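Alpha/beta hydrolase fold-3 domain protein (Sulfolobus islandicus, PDB 5LK6) is a thermostable carboxylesterase of the alpha/beta hydrolase fold that probably hydrolyses carboxylic ester bonds through a serine nucleophile. Local coordinates at residues 60-65 / 104-109; 41-46 / 93-98. All blocks are in the same frame, centred on the assembly; numbering follows the deposited sequence.

Contact 1 (60-65 / 104-109); sequences ARVYLP and VVVSVD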
# COMPACT_ATOMS: atom_id res chain seq x y z
N ALA A 60 -26.85 3.73 -11.95
CA ALA A 60 -25.87 3.53 -10.92
C ALA A 60 -26.34 2.36 -10.12
O ALA A 60 -27.52 2.09 -10.06
CB ALA A 60 -25.79 4.74 -10.06
N ARG A 61 -25.41 1.66 -9.51
CA ARG A 61 -25.75 0.62 -8.56
C ARG A 61 -25.20 1.02 -7.18
O ARG A 61 -24.04 1.38 -7.04
CB ARG A 61 -25.22 -0.72 -9.02
CG ARG A 61 -25.35 -1.80 -7.96
CD ARG A 61 -25.10 -3.15 -8.56
NE ARG A 61 -26.10 -3.43 -9.58
CZ ARG A 61 -26.08 -4.49 -10.39
NH1 ARG A 61 -25.08 -5.43 -10.35
NH2 ARG A 61 -27.07 -4.61 -11.28
N VAL A 62 -26.07 0.96 -6.17
CA VAL A 62 -25.77 1.37 -4.79
C VAL A 62 -25.55 0.14 -3.92
O VAL A 62 -26.38 -0.75 -3.85
CB VAL A 62 -26.87 2.22 -4.22
CG1 VAL A 62 -26.40 2.89 -2.94
CG2 VAL A 62 -27.31 3.26 -5.25
N TYR A 63 -24.37 0.07 -3.32
CA TYR A 63 -24.04 -0.99 -2.38
C TYR A 63 -23.94 -0.37 -0.98
O TYR A 63 -23.23 0.65 -0.76
CB TYR A 63 -22.69 -1.60 -2.74
CG TYR A 63 -22.54 -2.10 -4.14
CD1 TYR A 63 -22.24 -1.23 -5.20
CD2 TYR A 63 -22.62 -3.43 -4.41
CE1 TYR A 63 -22.04 -1.70 -6.50
CE2 TYR A 63 -22.47 -3.92 -5.70
CZ TYR A 63 -22.17 -3.06 -6.74
OH TYR A 63 -22.00 -3.61 -8.00
N LEU A 64 -24.69 -0.95 -0.04
CA LEU A 64 -24.53 -0.56 1.38
C LEU A 64 -23.74 -1.65 2.04
O LEU A 64 -23.80 -2.81 1.62
CB LEU A 64 -25.85 -0.39 2.09
CG LEU A 64 -26.95 0.54 1.56
CD1 LEU A 64 -28.16 0.31 2.47
CD2 LEU A 64 -26.62 2.04 1.50
N PRO A 65 -22.97 -1.30 3.06
CA PRO A 65 -22.33 -2.33 3.86
C PRO A 65 -23.27 -2.91 4.93
O PRO A 65 -24.41 -2.42 5.13
CB PRO A 65 -21.18 -1.59 4.51
CG PRO A 65 -21.70 -0.18 4.65
CD PRO A 65 -22.70 0.05 3.56
N VAL A 104 -20.83 3.49 1.64
CA VAL A 104 -21.76 3.28 0.56
C VAL A 104 -20.97 3.45 -0.72
O VAL A 104 -20.28 4.47 -0.90
CB VAL A 104 -22.89 4.31 0.57
CG1 VAL A 104 -23.78 4.15 -0.69
CG2 VAL A 104 -23.70 4.17 1.83
N VAL A 105 -21.04 2.46 -1.59
CA VAL A 105 -20.45 2.59 -2.93
C VAL A 105 -21.57 2.80 -3.98
O VAL A 105 -22.53 2.03 -4.02
CB VAL A 105 -19.57 1.37 -3.29
CG1 VAL A 105 -19.04 1.49 -4.72
CG2 VAL A 105 -18.39 1.29 -2.31
N VAL A 106 -21.42 3.85 -4.78
CA VAL A 106 -22.26 4.13 -5.93
C VAL A 106 -21.41 3.96 -7.23
O VAL A 106 -20.67 4.86 -7.63
CB VAL A 106 -22.81 5.57 -5.81
CG1 VAL A 106 -23.77 5.92 -6.94
CG2 VAL A 106 -23.50 5.73 -4.50
N SER A 107 -21.53 2.79 -7.84
CA SER A 107 -20.91 2.43 -9.12
C SER A 107 -21.72 3.04 -10.29
O SER A 107 -22.87 2.67 -10.52
CB SER A 107 -20.89 0.90 -9.20
OG SER A 107 -20.28 0.46 -10.37
N VAL A 108 -21.13 4.02 -10.98
CA VAL A 108 -21.82 4.76 -12.05
C VAL A 108 -21.66 4.08 -13.43
O VAL A 108 -20.53 3.84 -13.82
CB VAL A 108 -21.30 6.19 -12.09
CG1 VAL A 108 -22.01 7.00 -13.16
CG2 VAL A 108 -21.49 6.89 -10.73
N ASP A 109 -22.75 3.71 -14.13
CA ASP A 109 -22.72 3.27 -15.57
C ASP A 109 -22.72 4.51 -16.47
O ASP A 109 -23.71 4.83 -17.13
CB ASP A 109 -23.92 2.32 -15.94
CG ASP A 109 -23.49 0.90 -16.31
OD1 ASP A 109 -22.36 0.71 -16.81
OD2 ASP A 109 -24.30 -0.05 -16.15
O HOH W 1 -20.33 -2.18 -10.25
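A60, the first residue of segment 60-65, sits on strand 57-63 across from V108 of strand 104-108 in a non-hydrogen-bonded pair. Its small methyl suits this buried place: A60 CB rests against CG1 of V106 at 3.9 Å, while I49 and I51 of the neighbouring strand 46-52, on the far side of 57-63 from 104-108, pack on it. R61 faces S107 in a hydrogen-bonded pair, its N giving a bond of 2.9 Å to S107 O and its O receiving S107 N. Only the aliphatic root of this arginine lies near the strand; its end leads away to D48, D91 and E88, three carboxylates that answer its charge. V62 returns to the face of A60, and V62 CG1, anti to the backbone N (chi1 -167°), is carried to CG1 of V104 at 3.7 Å. Beta-branched valines fill most of strand 104-108, as suits the interior of the central, mostly parallel sheet of an alpha/beta hydrolase, in which 57-63 is one of the antiparallel strands at one end and 104-108 is the first of the parallel run. Y63 pairs with V105 through two backbone bonds, of which Y63 N to V105 O, 2.8 Å, is almost straight at 175°. Its ring turns an edge to this strand: V105 O and S107 CB both lie near the ring plane, the latter 3.9 Å from Y63 CE1. A tyrosine fits because its flat body is buried under helix 91-101 while Y63 OH reaches D91 and a water, 3.1 Å away, that also donates to S107 OG. L64, past the end of the strand, swings back so that CD2 lies alongside CG2 of V104, 3.6 Å apart, both side chains pointing the same way.

Contact 2 (41-46 / 93-98); sequences VEVGKV and LCRAIT
R95 reaches from helix 91-101 across to V41, V43 and V46 and carries most of the contact. Its side chain runs extended from CG to NE and lies past the carbonyl of V41, with R95 CD 3.6 Å from V41 O. At the end, R95 NH1 donates to V41 O over 3.0 Å, a bent bond of 148° with the oxygen close to the guanidinium edge but 18° out of its plane. NE is held by a salt bridge to D91 on its own helix, so two anchors restrain the guanidinium while CG2 of V43 stands 3.5 Å from R95 NH1 and CG2 of V46 crosses near R95 NH2 at 3.8 Å. A long, charged side chain suits a partly exposed site where a loop carbonyl, an acid and valine methyls must all be reached; an alanine here would probably leave V41 O and D91 without this donor and open a gap beside V43 and V46. The helix backbone takes part too, for CG2 of V41 lies 3.7 Å from R95 O. In T98, OG1 sits beside the backbone N (chi1 -56°), which brings it onto C94 O at 2.6 Å and leaves T98 CB and CG2 facing CG1 of V43, each at 4.1 Å, the two side chains crossing at about a right angle. C94 O also takes T98 N, from the opposite face of its plane. Segment 41-46 thus leads into strand 46-52, outermost at this end of the sheet within the chain, past helix 91-101, one of the helices flanking the central sheet of the alpha/beta hydrolase fold.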
# COMPACT_ATOMS: atom_id res chain seq x y z
N VAL A 41 -18.60 -10.95 -2.51
CA VAL A 41 -18.88 -10.98 -1.06
C VAL A 41 -20.30 -10.46 -0.79
O VAL A 41 -20.76 -9.60 -1.51
CB VAL A 41 -17.82 -10.26 -0.20
CG1 VAL A 41 -16.47 -10.91 -0.45
CG2 VAL A 41 -17.74 -8.77 -0.52
N GLU A 42 -21.01 -11.05 0.20
CA GLU A 42 -22.31 -10.54 0.66
C GLU A 42 -22.04 -9.20 1.31
O GLU A 42 -21.04 -9.04 1.96
CB GLU A 42 -22.97 -11.46 1.68
CG GLU A 42 -24.22 -12.27 1.25
CD GLU A 42 -24.85 -13.01 2.47
OE1 GLU A 42 -25.20 -12.34 3.49
OE2 GLU A 42 -24.97 -14.28 2.43
N VAL A 43 -22.91 -8.22 1.08
CA VAL A 43 -22.83 -6.87 1.69
C VAL A 43 -24.23 -6.58 2.22
O VAL A 43 -24.99 -7.51 2.45
CB VAL A 43 -22.33 -5.80 0.66
CG1 VAL A 43 -20.82 -5.89 0.47
CG2 VAL A 43 -23.08 -5.90 -0.67
N GLY A 44 -24.61 -5.32 2.45
CA GLY A 44 -26.00 -5.01 2.76
C GLY A 44 -26.95 -5.05 1.56
O GLY A 44 -26.93 -5.97 0.71
N LYS A 45 -27.81 -4.04 1.52
CA LYS A 45 -28.78 -3.88 0.44
C LYS A 45 -28.05 -3.32 -0.80
O LYS A 45 -27.32 -2.33 -0.72
CB LYS A 45 -29.86 -2.89 0.92
CG LYS A 45 -31.16 -2.73 0.10
CD LYS A 45 -31.80 -1.36 0.46
CE LYS A 45 -33.33 -1.36 0.49
NZ LYS A 45 -33.87 -1.03 -0.84
N VAL A 46 -28.29 -3.98 -1.93
CA VAL A 46 -27.84 -3.51 -3.25
C VAL A 46 -29.08 -3.10 -4.07
O VAL A 46 -29.94 -3.93 -4.31
CB VAL A 46 -27.11 -4.65 -3.97
CG1 VAL A 46 -26.64 -4.19 -5.33
CG2 VAL A 46 -25.91 -5.17 -3.15
N LEU A 93 -15.67 -6.33 -7.72
CA LEU A 93 -14.75 -5.38 -7.13
C LEU A 93 -15.47 -4.37 -6.23
O LEU A 93 -14.95 -4.02 -5.17
CB LEU A 93 -13.99 -4.66 -8.25
CG LEU A 93 -13.03 -3.55 -7.86
CD1 LEU A 93 -11.94 -4.03 -6.93
CD2 LEU A 93 -12.44 -2.97 -9.13
N CYS A 94 -16.63 -3.89 -6.66
CA CYS A 94 -17.29 -2.82 -5.96
C CYS A 94 -17.81 -3.37 -4.66
O CYS A 94 -17.76 -2.69 -3.66
CB CYS A 94 -18.44 -2.23 -6.74
SG CYS A 94 -17.87 -1.07 -8.00
N ARG A 95 -18.26 -4.61 -4.69
CA ARG A 95 -18.65 -5.31 -3.46
C ARG A 95 -17.52 -5.40 -2.49
O ARG A 95 -17.71 -5.14 -1.34
CB ARG A 95 -19.16 -6.74 -3.74
CG ARG A 95 -20.60 -6.78 -4.25
CD ARG A 95 -20.91 -8.17 -4.78
NE ARG A 95 -22.33 -8.23 -5.13
CZ ARG A 95 -23.34 -8.38 -4.27
NH1 ARG A 95 -23.15 -8.54 -2.97
NH2 ARG A 95 -24.57 -8.35 -4.75
N ALA A 96 -16.34 -5.78 -2.99
CA ALA A 96 -15.14 -5.94 -2.18
C ALA A 96 -14.66 -4.63 -1.60
O ALA A 96 -14.23 -4.58 -0.46
CB ALA A 96 -14.04 -6.60 -2.98
N ILE A 97 -14.75 -3.56 -2.38
CA ILE A 97 -14.44 -2.24 -1.80
C ILE A 97 -15.43 -1.88 -0.68
O ILE A 97 -15.03 -1.42 0.39
CB ILE A 97 -14.42 -1.19 -2.90
CG1 ILE A 97 -13.20 -1.48 -3.76
CG2 ILE A 97 -14.42 0.21 -2.33
CD1 ILE A 97 -13.21 -0.71 -5.04
N THR A 98 -16.71 -2.15 -0.93
CA THR A 98 -17.80 -1.85 -0.01
C THR A 98 -17.54 -2.47 1.35
O THR A 98 -17.49 -1.78 2.35
CB THR A 98 -19.17 -2.29 -0.56
OG1 THR A 98 -19.37 -1.68 -1.83
CG2 THR A 98 -20.34 -1.80 0.34

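In the fold
Contacts 1 and 2 adjoin, their centres about 9 Å apart, and helix 91-101 is followed, after a short turn closed by the C101-C103 disulfide, by strand 104-108, so one run supplies both. The loop and strand are tied: L64 O lies 2.8 Å from G44 N and L64 N 3.0 Å from K45 O, both probable hydrogen bonds. T98 OG1 fills the other junction, 3.2 Å from V105 CG2 and 3.4 Å from Y63 CB. D91 connects the polar ends, meeting R61 and Y63 of contact 1 and R95 of contact 2. Both contacts lie at or beside the antiparallel end of the sheet, whereas the probable nucleophile S151 follows strand 144-150, two strands on from 104-108.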